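Local atomic coordinates of regulatory protein SWI6 (Saccharomyces cerevisiae, PDB entry 1SW6), a protein that serves as the shared regulatory subunit of the yeast transcription factors SBF and MBF, which drive cell-cycle-dependent gene expression; this fragment is its ankyrin-repeat domain. Residues T133-L138 against E165-K170; S155-G160 against L190-I195. All coordinates share one frame; numbering follows the deposited sequence.

How the contacts relate
Running from the N terminus, the chain passes 133-138 at the start of helix 134-140, then 155-160 in the loop after helix 144-152, then 165-170 leading into helix 167-173, and finally 190-195 after helix 183-190. Contact 1 joins the first to the third and closes a loop of 26 residues; contact 2 joins the second to the fourth across 29. The two loops therefore cross instead of nesting. The centres of the two contacts lie about 9 Å apart, and they meet directly: L135 packs on R157, and L168 on C193 and L194. Together they tie the first ankyrin repeat to the second, contact 1 where helices 134-140 and 167-173 begin, contact 2 after helices 144-152 and 183-190.

Contact 1: residues T133-L138 against E165-K170; sequences TPLHWL and ESCLVK
H136 reaches across to the backbone of E165: NE2 donates to E165 O at 2.8 Å, with an N-H...O angle of 158°. The acceptor lies in the plane of the imidazole, while the nitrogen sits 20° out of the carbonyl plane. C167 covers one face of the same ring, its CB 4.2 Å from the ring centroid and almost on the normal, a CH-pi contact. K170 comes in with CG 3.8 Å from H136 CD2, and its CE lies at the ring edge. Beside the histidine, L135 CD2 touches C167 SG at 3.8 Å; with chi1 at 56° the sulfur turns to the L135 side while CB stays over the imidazole.

One layer out, T133, the N-cap of helix 134-140, fixes the rotation of the imidazole through a 2.9 Å hydrogen bond between OG1 and H136 ND1. Both ring nitrogens are thus engaged. K170 bends at chi2, and its NZ forms a salt bridge with E165 OE1 at 2.7 Å; K173 also pairs with that oxygen. S166 caps helix 167-173 by a weak bond from V169 N to OG. Behind L135 lies L150 of helix 144-152.

The threonine-histidine pair belongs to the TPLH signature of ankyrin repeats, in which the histidine bonds the threonine of its own repeat and a backbone carbonyl of the next, here E165 O, just before the N-cap of helix 167-173.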
loop_
_atom_site.group_PDB
_atom_site.type_symbol
_atom_site.label_atom_id
_atom_site.label_comp_id
_atom_site.label_asym_id
_atom_site.label_seq_id
_atom_site.Cartn_x
_atom_site.Cartn_y
_atom_site.Cartn_z
ATOM N N THR A 133 -8.614 8.622 1.110
ATOM C CA THR A 133 -10.024 8.668 1.485
ATOM C C THR A 133 -10.501 7.276 1.078
ATOM O O THR A 133 -9.755 6.531 0.442
ATOM C CB THR A 133 -10.822 9.714 0.662
ATOM O OG1 THR A 133 -10.871 9.310 -0.718
ATOM C CG2 THR A 133 -10.176 11.077 0.762
ATOM N N PRO A 134 -11.732 6.892 1.454
ATOM C CA PRO A 134 -12.170 5.556 1.045
ATOM C C PRO A 134 -12.101 5.400 -0.479
ATOM O O PRO A 134 -11.772 4.327 -0.998
ATOM C CB PRO A 134 -13.602 5.494 1.579
ATOM C CG PRO A 134 -13.492 6.263 2.855
ATOM C CD PRO A 134 -12.670 7.474 2.432
ATOM N N LEU A 135 -12.407 6.478 -1.190
ATOM C CA LEU A 135 -12.393 6.450 -2.649
ATOM C C LEU A 135 -11.021 6.069 -3.225
ATOM O O LEU A 135 -10.950 5.358 -4.230
ATOM C CB LEU A 135 -12.858 7.805 -3.201
ATOM C CG LEU A 135 -13.735 7.764 -4.456
ATOM C CD1 LEU A 135 -14.927 6.847 -4.245
ATOM C CD2 LEU A 135 -14.197 9.178 -4.782
ATOM N N HIS A 136 -9.938 6.530 -2.598
ATOM C CA HIS A 136 -8.592 6.197 -3.069
ATOM C C HIS A 136 -8.330 4.697 -2.935
ATOM O O HIS A 136 -7.801 4.063 -3.849
ATOM C CB HIS A 136 -7.522 6.921 -2.260
ATOM C CG HIS A 136 -7.404 8.382 -2.559
ATOM N ND1 HIS A 136 -8.344 9.307 -2.155
ATOM C CD2 HIS A 136 -6.420 9.086 -3.169
ATOM C CE1 HIS A 136 -7.940 10.518 -2.497
ATOM N NE2 HIS A 136 -6.774 10.411 -3.113
ATOM N N TRP A 137 -8.675 4.149 -1.773
ATOM C CA TRP A 137 -8.474 2.728 -1.492
ATOM C C TRP A 137 -9.236 1.852 -2.471
ATOM O O TRP A 137 -8.672 0.926 -3.063
ATOM C CB TRP A 137 -8.944 2.391 -0.076
ATOM C CG TRP A 137 -7.956 2.676 1.007
ATOM C CD1 TRP A 137 -6.869 3.502 0.943
ATOM C CD2 TRP A 137 -7.994 2.165 2.342
ATOM N NE1 TRP A 137 -6.226 3.538 2.159
ATOM C CE2 TRP A 137 -6.896 2.726 3.036
ATOM C CE3 TRP A 137 -8.850 1.286 3.024
ATOM C CZ2 TRP A 137 -6.632 2.437 4.378
ATOM C CZ3 TRP A 137 -8.586 0.998 4.363
ATOM C CH2 TRP A 137 -7.485 1.574 5.023
ATOM N N LEU A 138 -10.520 2.153 -2.630
ATOM C CA LEU A 138 -11.388 1.383 -3.514
ATOM C C LEU A 138 -11.051 1.504 -4.996
ATOM O O LEU A 138 -11.256 0.558 -5.760
ATOM C CB LEU A 138 -12.847 1.766 -3.256
ATOM C CG LEU A 138 -13.318 1.187 -1.919
ATOM C CD1 LEU A 138 -14.724 1.633 -1.583
ATOM C CD2 LEU A 138 -13.270 -0.318 -2.017
ATOM N N GLU A 165 -2.478 13.682 -4.541
ATOM C CA GLU A 165 -2.877 12.698 -5.531
ATOM C C GLU A 165 -4.349 12.347 -5.382
ATOM O O GLU A 165 -4.817 12.039 -4.286
ATOM C CB GLU A 165 -1.988 11.459 -5.404
ATOM C CG GLU A 165 -0.603 11.727 -5.968
ATOM C CD GLU A 165 0.379 10.584 -5.786
ATOM O OE1 GLU A 165 -0.050 9.431 -5.513
ATOM O OE2 GLU A 165 1.595 10.853 -5.937
ATOM N N SER A 166 -5.080 12.423 -6.488
ATOM C CA SER A 166 -6.517 12.125 -6.497
ATOM C C SER A 166 -6.761 10.623 -6.522
ATOM O O SER A 166 -5.826 9.844 -6.650
ATOM C CB SER A 166 -7.171 12.743 -7.727
ATOM O OG SER A 166 -6.692 12.098 -8.895
ATOM N N CYS A 167 -8.022 10.220 -6.413
ATOM C CA CYS A 167 -8.350 8.802 -6.437
ATOM C C CYS A 167 -8.120 8.210 -7.819
ATOM O O CYS A 167 -7.729 7.055 -7.941
ATOM C CB CYS A 167 -9.801 8.555 -5.986
ATOM S SG CYS A 167 -11.067 9.436 -6.916
ATOM N N LEU A 168 -8.352 8.995 -8.866
ATOM C CA LEU A 168 -8.131 8.495 -10.217
ATOM C C LEU A 168 -6.633 8.235 -10.415
ATOM O O LEU A 168 -6.247 7.324 -11.139
ATOM C CB LEU A 168 -8.648 9.491 -11.257
ATOM C CG LEU A 168 -8.403 9.050 -12.703
ATOM C CD1 LEU A 168 -9.224 7.807 -12.997
ATOM C CD2 LEU A 168 -8.765 10.185 -13.672
ATOM N N VAL A 169 -5.790 9.035 -9.763
ATOM C CA VAL A 169 -4.341 8.847 -9.853
ATOM C C VAL A 169 -3.969 7.445 -9.324
ATOM O O VAL A 169 -3.036 6.816 -9.809
ATOM C CB VAL A 169 -3.592 9.960 -9.052
ATOM C CG1 VAL A 169 -2.096 9.617 -8.893
ATOM C CG2 VAL A 169 -3.732 11.294 -9.790
ATOM N N LYS A 170 -4.718 6.953 -8.339
ATOM C CA LYS A 170 -4.461 5.625 -7.782
ATOM C C LYS A 170 -4.748 4.558 -8.826
ATOM O O LYS A 170 -4.070 3.530 -8.882
ATOM C CB LYS A 170 -5.330 5.390 -6.541
ATOM C CG LYS A 170 -5.018 6.367 -5.418
ATOM C CD LYS A 170 -3.514 6.392 -5.158
ATOM C CE LYS A 170 -3.102 7.626 -4.390
ATOM N NZ LYS A 170 -1.628 7.674 -4.233
#

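Contact 2: residues S155-G160 against L190-I195; sequences SNRLYG and LYPCLI
R157 lies against P192, and the packing of its long side chain makes up much of this contact. P192 CG stands over the centre of one guanidinium face, 3.7 Å from R157 CZ. Nearer the backbone, R157 CD meets L190 CD2 at 4.1 Å. The arginine chain bends at chi3 (-65°), which swings the guanidinium over to the P192 side, so its face meets CG. L158 approaches the same proline: its CD2 lies 4.2 Å from P192 CB, the two side chains crossing at about a right angle. C193 brings SG within 3.2 Å of R157 O, a close sulfur-oxygen approach.

The polar links run around the arginine. Water 1, in the plane of the guanidinium, accepts from R157 NH1 at 3.0 Å and donates to Y191 OH at 2.8 Å, joining the two segments. Y191 OH is also hydrogen-bonded to D260. NH1 also bonds to Y189 O, NH2 to F30 O, and NE forms a salt bridge with D33, so all three nitrogens are used and the flat group is held beside the proline.

Local bonds shape both segments. N156 OD1 accepts from L158 N at 2.7 Å, in the carbonyl plane, an Asx turn that spans R157. C193 N bonds to L190 O and L194 N to Y191 O, though 191-194, helical in backbone angles, lacks regular helix bonds. Backbone bonds also pair L158 and G160 with L49, and I195 with M46.

The segment after helix 144-152 thus rests on the one after helix 183-190, part of the stacking of the first two ankyrin repeats.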
loop_
_atom_site.group_PDB
_atom_site.type_symbol
_atom_site.label_atom_id
_atom_site.label_comp_id
_atom_site.label_asym_id
_atom_site.label_seq_id
_atom_site.Cartn_x
_atom_site.Cartn_y
_atom_site.Cartn_z
ATOM N N SER A 155 -19.358 10.830 -1.718
ATOM C CA SER A 155 -17.906 10.879 -1.713
ATOM C C SER A 155 -17.402 11.934 -2.693
ATOM O O SER A 155 -17.741 11.910 -3.880
ATOM C CB SER A 155 -17.325 9.513 -2.075
ATOM O OG SER A 155 -17.604 8.564 -1.064
ATOM N N ASN A 156 -16.592 12.856 -2.182
ATOM C CA ASN A 156 -16.019 13.927 -2.987
ATOM C C ASN A 156 -14.850 13.342 -3.774
ATOM O O ASN A 156 -13.886 12.824 -3.198
ATOM C CB ASN A 156 -15.526 15.050 -2.076
ATOM C CG ASN A 156 -15.084 16.276 -2.842
ATOM O OD1 ASN A 156 -14.360 16.180 -3.835
ATOM N ND2 ASN A 156 -15.506 17.450 -2.370
ATOM N N ARG A 157 -14.931 13.428 -5.093
ATOM C CA ARG A 157 -13.901 12.873 -5.956
ATOM C C ARG A 157 -12.696 13.780 -6.155
ATOM O O ARG A 157 -11.690 13.364 -6.721
ATOM C CB ARG A 157 -14.524 12.542 -7.311
ATOM C CG ARG A 157 -15.705 11.593 -7.204
ATOM C CD ARG A 157 -16.560 11.616 -8.456
ATOM N NE ARG A 157 -17.193 12.918 -8.656
ATOM C CZ ARG A 157 -18.091 13.172 -9.600
ATOM N NH1 ARG A 157 -18.463 12.211 -10.439
ATOM N NH2 ARG A 157 -18.623 14.386 -9.703
ATOM N N LEU A 158 -12.783 15.015 -5.678
ATOM C CA LEU A 158 -11.690 15.958 -5.879
ATOM C C LEU A 158 -10.582 15.985 -4.824
ATOM O O LEU A 158 -9.561 16.638 -5.024
ATOM C CB LEU A 158 -12.266 17.371 -6.046
ATOM C CG LEU A 158 -13.302 17.602 -7.158
ATOM C CD1 LEU A 158 -13.541 19.102 -7.315
ATOM C CD2 LEU A 158 -12.804 17.027 -8.477
ATOM N N TYR A 159 -10.773 15.279 -3.713
ATOM C CA TYR A 159 -9.774 15.281 -2.645
ATOM C C TYR A 159 -8.453 14.605 -2.980
ATOM O O TYR A 159 -8.421 13.465 -3.435
ATOM C CB TYR A 159 -10.344 14.635 -1.377
ATOM C CG TYR A 159 -11.317 15.501 -0.609
ATOM C CD1 TYR A 159 -10.966 16.792 -0.217
ATOM C CD2 TYR A 159 -12.569 15.022 -0.245
ATOM C CE1 TYR A 159 -11.839 17.581 0.516
ATOM C CE2 TYR A 159 -13.448 15.804 0.491
ATOM C CZ TYR A 159 -13.076 17.078 0.867
ATOM O OH TYR A 159 -13.939 17.861 1.589
ATOM N N GLY A 160 -7.358 15.320 -2.752
ATOM C CA GLY A 160 -6.049 14.747 -2.991
ATOM C C GLY A 160 -5.567 14.135 -1.684
ATOM O O GLY A 160 -6.084 14.467 -0.609
ATOM N N LEU A 190 -15.167 8.969 -12.684
ATOM C CA LEU A 190 -14.056 9.762 -12.135
ATOM C C LEU A 190 -13.418 10.798 -13.061
ATOM O O LEU A 190 -12.386 11.362 -12.714
ATOM C CB LEU A 190 -12.947 8.842 -11.583
ATOM C CG LEU A 190 -13.283 7.787 -10.511
ATOM C CD1 LEU A 190 -11.986 7.250 -9.897
ATOM C CD2 LEU A 190 -14.144 8.397 -9.404
ATOM N N TYR A 191 -14.031 11.065 -14.216
ATOM C CA TYR A 191 -13.491 12.050 -15.158
ATOM C C TYR A 191 -13.219 13.422 -14.532
ATOM O O TYR A 191 -12.323 14.140 -14.983
ATOM C CB TYR A 191 -14.424 12.209 -16.375
ATOM C CG TYR A 191 -15.762 12.845 -16.062
ATOM C CD1 TYR A 191 -15.882 14.224 -15.892
ATOM C CD2 TYR A 191 -16.894 12.062 -15.890
ATOM C CE1 TYR A 191 -17.106 14.807 -15.546
ATOM C CE2 TYR A 191 -18.116 12.624 -15.547
ATOM C CZ TYR A 191 -18.218 13.997 -15.375
ATOM O OH TYR A 191 -19.439 14.545 -15.026
ATOM N N PRO A 192 -13.987 13.817 -13.493
ATOM C CA PRO A 192 -13.685 15.135 -12.925
ATOM C C PRO A 192 -12.240 15.231 -12.435
ATOM O O PRO A 192 -11.670 16.314 -12.411
ATOM C CB PRO A 192 -14.691 15.261 -11.781
ATOM C CG PRO A 192 -15.879 14.470 -12.290
ATOM C CD PRO A 192 -15.218 13.257 -12.896
ATOM N N CYS A 193 -11.650 14.100 -12.047
ATOM C CA CYS A 193 -10.269 14.078 -11.564
ATOM C C CYS A 193 -9.257 14.370 -12.671
ATOM O O CYS A 193 -8.131 14.766 -12.398
ATOM C CB CYS A 193 -9.933 12.712 -10.947
ATOM S SG CYS A 193 -10.998 12.193 -9.575
ATOM N N LEU A 194 -9.657 14.168 -13.919
ATOM C CA LEU A 194 -8.758 14.411 -15.044
ATOM C C LEU A 194 -8.207 15.832 -15.079
ATOM O O LEU A 194 -7.152 16.071 -15.656
ATOM C CB LEU A 194 -9.473 14.134 -16.365
ATOM C CG LEU A 194 -9.866 12.686 -16.611
ATOM C CD1 LEU A 194 -10.692 12.591 -17.888
ATOM C CD2 LEU A 194 -8.595 11.840 -16.713
ATOM N N ILE A 195 -8.912 16.784 -14.473
ATOM C CA ILE A 195 -8.423 18.160 -14.501
ATOM C C ILE A 195 -7.570 18.525 -13.291
ATOM O O ILE A 195 -7.109 19.660 -13.172
ATOM C CB ILE A 195 -9.583 19.171 -14.599
ATOM C CG1 ILE A 195 -10.325 19.256 -13.265
ATOM C CG2 ILE A 195 -10.523 18.763 -15.732
ATOM C CD1 ILE A 195 -11.282 20.420 -13.184
HETATM O O HOH W 1 -20.239 13.269 -12.667
#